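PDB 1NMO: GTP cyclohydrolase 1 type 2 homolog from Escherichia coli, Escherichia coli O157:H7, which binds two metal ions in each subunit of a ring-shaped hexamer and may be involved in degrading radiation-damaged nucleotides. Local coordinates for residues A[11-15]-A[100-106]; A[19-25]-A[95-99]. One frame throughout, in Å; residues are numbered along the deposited sequence.

Interactions 1 and 2 pin the two ends of the short helix 98-102 to different parts of the N-terminal region: residues 19-25 hold its start, and 11-15 pack against its last turn and the loop beyond. Their centres lie about 11 Å apart, and interaction 2 is nested along the chain inside the loop that interaction 1 closes. W96 joins them, with N11 OD1 2.8 Å from W96 NE1 in a probable hydrogen bond and L14 CD1 3.7 Å from W96 CG. Both contacts border the dinuclear iron site. D101 of interaction 1 binds one iron together with H63 and E219, while in interaction 2 the nearest atom of the H97 side chain is about 4 Å from a bound iron.

Interaction 1 (A[11-15]-A[100-106]); sequences NEKLN and LDAHPEL. With FE (Fe (III) ion), chain H.
K13 NZ makes a salt bridge of 2.9 Å with E105 OE1, reaching the oxygen on its syn side but 28° out of the carboxylate plane. The lysine starts with CG anti to its backbone nitrogen (chi1 178°), bends at chi2 and then runs extended, crossing the E105 side chain at about a right angle. K13 CE rests 3.6 Å from L106 CD2. The H103 ring packs crosswise beside L14. H103 ND1 accepts the backbone N-H of L106 at 3.1 Å, nearly straight and in the ring plane, which fixes the ring's rotation, while CD of P104 lies above one face, offset toward its margin. L14 presents its two methyls to different partners: CD2 lies 4.1 Å from H103 CG and almost as near to L106 CD2, and CD1 meets L100 CD1 at 4.0 Å. Next to L100, D101 turns to the iron and binds it through OD2 at 2.4 Å, with OD1 a longer second ligand; its OD1 is also hydrogen-bonded to N108. The contact thus joins the end of helix 3-13, closed by a Schellman motif at N15, to the end of helix 98-102, and helix 221-233 touches both through W229 and L226.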
loop_
_atom_site.group_PDB
_atom_site.type_symbol
_atom_site.label_atom_id
_atom_site.label_comp_id
_atom_site.label_asym_id
_atom_site.label_seq_id
_atom_site.Cartn_x
_atom_site.Cartn_y
_atom_site.Cartn_z
ATOM N N ASN A 11 -23.118 -28.536 32.145
ATOM C CA ASN A 11 -22.214 -29.106 33.101
ATOM C C ASN A 11 -22.196 -30.614 32.996
ATOM O O ASN A 11 -21.101 -31.224 32.877
ATOM C CB ASN A 11 -22.663 -28.684 34.441
ATOM C CG ASN A 11 -21.868 -27.526 34.971
ATOM O OD1 ASN A 11 -20.943 -26.997 34.318
ATOM N ND2 ASN A 11 -22.208 -27.122 36.189
ATOM N N GLU A 12 -23.364 -31.263 33.043
ATOM C CA GLU A 12 -23.336 -32.735 32.919
ATOM C C GLU A 12 -22.866 -33.234 31.556
ATOM O O GLU A 12 -22.157 -34.235 31.493
ATOM C CB GLU A 12 -24.698 -33.368 33.287
ATOM C CG GLU A 12 -24.814 -33.505 34.853
ATOM C CD GLU A 12 -26.277 -33.521 35.342
ATOM O OE1 GLU A 12 -27.188 -33.788 34.491
ATOM O OE2 GLU A 12 -26.514 -33.291 36.576
ATOM N N LYS A 13 -23.214 -32.524 30.486
ATOM C CA LYS A 13 -22.787 -32.942 29.139
ATOM C C LYS A 13 -21.272 -32.837 28.977
ATOM O O LYS A 13 -20.600 -33.737 28.462
ATOM C CB LYS A 13 -23.513 -32.102 28.092
ATOM C CG LYS A 13 -23.134 -32.376 26.586
ATOM C CD LYS A 13 -23.315 -33.842 26.124
ATOM C CE LYS A 13 -23.139 -34.011 24.605
ATOM N NZ LYS A 13 -23.452 -35.468 24.041
ATOM N N LEU A 14 -20.697 -31.761 29.463
ATOM C CA LEU A 14 -19.263 -31.619 29.328
ATOM C C LEU A 14 -18.517 -32.312 30.422
ATOM O O LEU A 14 -17.295 -32.240 30.459
ATOM C CB LEU A 14 -18.897 -30.135 29.318
ATOM C CG LEU A 14 -19.498 -29.280 28.210
ATOM C CD1 LEU A 14 -18.786 -27.937 28.165
ATOM C CD2 LEU A 14 -19.361 -29.956 26.869
ATOM N N ASN A 15 -19.236 -32.990 31.318
ATOM C CA ASN A 15 -18.577 -33.639 32.485
ATOM C C ASN A 15 -17.610 -32.612 33.062
ATOM O O ASN A 15 -16.448 -32.891 33.333
ATOM C CB ASN A 15 -17.859 -34.918 32.036
ATOM C CG ASN A 15 -18.868 -35.960 31.486
ATOM O OD1 ASN A 15 -19.758 -36.445 32.233
ATOM N ND2 ASN A 15 -18.766 -36.278 30.175
ATOM N N LEU A 100 -14.552 -27.482 27.705
ATOM C CA LEU A 100 -14.925 -27.222 26.282
ATOM C C LEU A 100 -13.737 -27.446 25.326
ATOM O O LEU A 100 -13.888 -27.407 24.114
ATOM C CB LEU A 100 -15.551 -25.816 26.140
ATOM C CG LEU A 100 -16.355 -25.536 24.843
ATOM C CD1 LEU A 100 -17.467 -26.575 24.634
ATOM C CD2 LEU A 100 -17.072 -24.202 25.087
ATOM N N ASP A 101 -12.552 -27.666 25.870
ATOM C CA ASP A 101 -11.405 -28.031 25.028
ATOM C C ASP A 101 -11.385 -29.561 24.882
ATOM O O ASP A 101 -11.307 -30.091 23.778
ATOM C CB ASP A 101 -10.051 -27.578 25.660
ATOM C CG ASP A 101 -9.817 -26.102 25.494
ATOM O OD1 ASP A 101 -10.049 -25.632 24.355
ATOM O OD2 ASP A 101 -9.451 -25.397 26.471
ATOM N N ALA A 102 -11.479 -30.253 26.028
ATOM C CA ALA A 102 -11.418 -31.719 26.087
ATOM C C ALA A 102 -12.600 -32.579 25.603
ATOM O O ALA A 102 -12.375 -33.634 25.058
ATOM C CB ALA A 102 -11.023 -32.156 27.501
ATOM N N HIS A 103 -13.848 -32.170 25.732
ATOM C CA HIS A 103 -14.926 -33.090 25.266
ATOM C C HIS A 103 -14.685 -33.824 23.910
ATOM O O HIS A 103 -14.558 -33.203 22.857
ATOM C CB HIS A 103 -16.271 -32.342 25.249
ATOM C CG HIS A 103 -17.453 -33.244 25.284
ATOM N ND1 HIS A 103 -18.217 -33.521 24.157
ATOM C CD2 HIS A 103 -17.911 -34.066 26.265
ATOM C CE1 HIS A 103 -19.083 -34.477 24.441
ATOM N NE2 HIS A 103 -18.916 -34.827 25.713
ATOM N N PRO A 104 -14.734 -35.167 23.901
ATOM C CA PRO A 104 -14.472 -35.857 22.625
ATOM C C PRO A 104 -15.402 -35.564 21.429
ATOM O O PRO A 104 -15.093 -35.860 20.262
ATOM C CB PRO A 104 -14.517 -37.334 23.009
ATOM C CG PRO A 104 -14.401 -37.382 24.564
ATOM C CD PRO A 104 -15.212 -36.115 24.930
ATOM N N GLU A 105 -16.566 -35.014 21.699
ATOM C CA GLU A 105 -17.499 -34.797 20.629
ATOM C C GLU A 105 -17.581 -33.334 20.266
ATOM O O GLU A 105 -17.431 -32.954 19.112
ATOM C CB GLU A 105 -18.879 -35.284 21.086
ATOM C CG GLU A 105 -20.002 -34.723 20.228
ATOM C CD GLU A 105 -21.403 -35.002 20.767
ATOM O OE1 GLU A 105 -21.557 -35.711 21.819
ATOM O OE2 GLU A 105 -22.365 -34.507 20.110
ATOM N N LEU A 106 -17.786 -32.515 21.294
ATOM C CA LEU A 106 -18.004 -31.052 21.205
ATOM C C LEU A 106 -16.758 -30.182 21.387
ATOM O O LEU A 106 -16.743 -29.000 21.020
ATOM C CB LEU A 106 -19.034 -30.679 22.316
ATOM C CG LEU A 106 -20.577 -30.688 22.094
ATOM C CD1 LEU A 106 -21.026 -31.408 20.868
ATOM C CD2 LEU A 106 -21.262 -31.150 23.346
HETATM FE FE FE H . -8.667 -23.490 25.170
HETATM O O HOH W 1 -6.624 -24.696 25.234
#

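Interaction 2 (A[19-25]-A[95-99]); sequences ISDYAPN and GWHLP
The H97 ring meets the D21 carboxylate edge-on, the two planes 35° apart, in a His-carboxylate hydrogen bond. ND1 donates to D21 OD1 at 2.8 Å; the bond is nearly straight, lies in the ring plane and uses the syn lone pair of the oxygen. Y22 comes to the same ring edge to edge, its CD2 3.8 Å from H97 CE1. H97 also meets the ring of H63, an iron ligand, with the planes at about 25°, and W68 edge-to-face. D21 thus fixes the rotation of a histidine that lies beside the metal site rather than bound to it.

The carboxylate is gripped on both oxygens. OD1 also accepts the backbone N-H of Y22 at 2.7 Å through its anti lone pair. OD2 takes L98 N at 3.0 Å, a bond about as bent as that of Y22, at the start of helix 98-102, where the helix end would be expected to favour a negative charge. N25 ND2 donates to OD2 as well, although the modelled bond is very short and its length doubtful.

Apolar contacts flank this polar centre. The I19 and P99 side chains run past each other in opposite directions, with I19 CD1 3.8 Å from P99 CG, and the CG2 branch of I19 reaches CB of L98. Further along the leucine, L98 CD1 approaches Y22 CE2.

At the other end of the loop, N25 has CG anti to its carbonyl carbon (chi1 -71°), and its amide faces the 95-99 backbone. There N25 OD1 accepts the N-H of H97, again at a doubtfully short length in the model. Alongside, N25 CA makes a CA-H...O contact with G95 O at 3.5 Å.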
loop_
_atom_site.group_PDB
_atom_site.type_symbol
_atom_site.label_atom_id
_atom_site.label_comp_id
_atom_site.label_asym_id
_atom_site.label_seq_id
_atom_site.Cartn_x
_atom_site.Cartn_y
_atom_site.Cartn_z
ATOM N N ILE A 19 -13.238 -31.822 36.086
ATOM C CA ILE A 19 -12.034 -31.153 35.567
ATOM C C ILE A 19 -11.532 -29.949 36.350
ATOM O O ILE A 19 -12.272 -28.973 36.559
ATOM C CB ILE A 19 -12.264 -30.777 34.085
ATOM C CG1 ILE A 19 -12.554 -32.065 33.321
ATOM C CG2 ILE A 19 -10.995 -30.220 33.445
ATOM C CD1 ILE A 19 -13.397 -31.908 32.128
ATOM N N SER A 20 -10.268 -29.997 36.785
ATOM C CA SER A 20 -9.759 -28.888 37.575
ATOM C C SER A 20 -9.316 -27.807 36.598
ATOM O O SER A 20 -8.537 -28.076 35.666
ATOM C CB SER A 20 -8.585 -29.323 38.452
ATOM O OG SER A 20 -7.383 -28.981 37.759
ATOM N N ASP A 21 -9.790 -26.586 36.844
ATOM C CA ASP A 21 -9.538 -25.464 35.955
ATOM C C ASP A 21 -8.870 -24.194 36.557
ATOM O O ASP A 21 -8.754 -24.030 37.775
ATOM C CB ASP A 21 -10.892 -25.110 35.371
ATOM C CG ASP A 21 -10.830 -24.803 33.935
ATOM O OD1 ASP A 21 -9.843 -24.142 33.510
ATOM O OD2 ASP A 21 -11.799 -25.217 33.249
ATOM N N TYR A 22 -8.445 -23.292 35.680
ATOM C CA TYR A 22 -7.836 -22.005 36.074
ATOM C C TYR A 22 -9.006 -21.010 36.343
ATOM O O TYR A 22 -8.785 -19.814 36.659
ATOM C CB TYR A 22 -6.991 -21.432 34.920
ATOM C CG TYR A 22 -5.919 -22.330 34.416
ATOM C CD1 TYR A 22 -4.682 -22.392 35.081
ATOM C CD2 TYR A 22 -6.126 -23.160 33.277
ATOM C CE1 TYR A 22 -3.649 -23.264 34.644
ATOM C CE2 TYR A 22 -5.107 -24.049 32.821
ATOM C CZ TYR A 22 -3.872 -24.090 33.517
ATOM O OH TYR A 22 -2.853 -24.949 33.155
ATOM N N ALA A 23 -10.244 -21.461 36.156
ATOM C CA ALA A 23 -11.322 -20.523 36.395
ATOM C C ALA A 23 -12.646 -21.237 36.611
ATOM O O ALA A 23 -12.841 -22.397 36.209
ATOM C CB ALA A 23 -11.405 -19.494 35.248
ATOM N N PRO A 24 -13.572 -20.581 37.311
ATOM C CA PRO A 24 -14.823 -21.339 37.473
ATOM C C PRO A 24 -15.543 -21.657 36.170
ATOM O O PRO A 24 -15.608 -20.832 35.283
ATOM C CB PRO A 24 -15.678 -20.436 38.357
ATOM C CG PRO A 24 -15.077 -18.977 38.083
ATOM C CD PRO A 24 -13.584 -19.305 38.075
ATOM N N ASN A 25 -16.091 -22.859 36.063
ATOM C CA ASN A 25 -16.884 -23.224 34.894
ATOM C C ASN A 25 -18.413 -23.206 35.305
ATOM O O ASN A 25 -18.769 -23.488 36.477
ATOM C CB ASN A 25 -16.411 -24.590 34.353
ATOM C CG ASN A 25 -15.056 -24.518 33.694
ATOM O OD1 ASN A 25 -14.851 -23.707 32.728
ATOM N ND2 ASN A 25 -14.085 -25.394 34.166
ATOM N N GLY A 95 -19.499 -19.571 31.164
ATOM C CA GLY A 95 -18.246 -19.853 30.461
ATOM C C GLY A 95 -17.816 -21.308 30.811
ATOM O O GLY A 95 -18.067 -21.766 31.945
ATOM N N TRP A 96 -17.260 -22.075 29.856
ATOM C CA TRP A 96 -16.695 -23.395 30.102
ATOM C C TRP A 96 -15.304 -23.382 29.459
ATOM O O TRP A 96 -15.173 -23.294 28.235
ATOM C CB TRP A 96 -17.524 -24.512 29.485
ATOM C CG TRP A 96 -18.637 -24.919 30.378
ATOM C CD1 TRP A 96 -18.574 -25.821 31.392
ATOM C CD2 TRP A 96 -19.958 -24.341 30.439
ATOM N NE1 TRP A 96 -19.749 -25.844 32.086
ATOM C CE2 TRP A 96 -20.622 -24.948 31.526
ATOM C CE3 TRP A 96 -20.644 -23.366 29.668
ATOM C CZ2 TRP A 96 -21.921 -24.620 31.880
ATOM C CZ3 TRP A 96 -21.926 -23.031 30.006
ATOM C CH2 TRP A 96 -22.567 -23.662 31.121
ATOM N N HIS A 97 -14.254 -23.472 30.271
ATOM C CA HIS A 97 -12.884 -23.459 29.769
ATOM C C HIS A 97 -12.397 -24.901 29.449
ATOM O O HIS A 97 -12.854 -25.470 28.456
ATOM C CB HIS A 97 -11.981 -22.743 30.787
ATOM C CG HIS A 97 -10.590 -22.470 30.304
ATOM N ND1 HIS A 97 -9.467 -22.859 31.018
ATOM C CD2 HIS A 97 -10.128 -21.902 29.159
ATOM C CE1 HIS A 97 -8.376 -22.554 30.329
ATOM N NE2 HIS A 97 -8.745 -21.971 29.200
ATOM N N LEU A 98 -11.563 -25.556 30.270
ATOM C CA LEU A 98 -11.046 -26.871 29.823
ATOM C C LEU A 98 -12.080 -27.890 29.373
ATOM O O LEU A 98 -11.888 -28.624 28.340
ATOM C CB LEU A 98 -10.078 -27.465 30.872
ATOM C CG LEU A 98 -8.899 -26.464 31.097
ATOM C CD1 LEU A 98 -7.905 -26.990 32.151
ATOM C CD2 LEU A 98 -8.144 -26.214 29.810
ATOM N N PRO A 99 -13.217 -27.959 30.075
ATOM C CA PRO A 99 -14.179 -28.962 29.594
ATOM C C PRO A 99 -14.535 -28.741 28.135
ATOM O O PRO A 99 -14.783 -29.712 27.361
ATOM C CB PRO A 99 -15.379 -28.789 30.539
ATOM C CG PRO A 99 -14.698 -28.321 31.844
ATOM C CD PRO A 99 -13.705 -27.288 31.285
#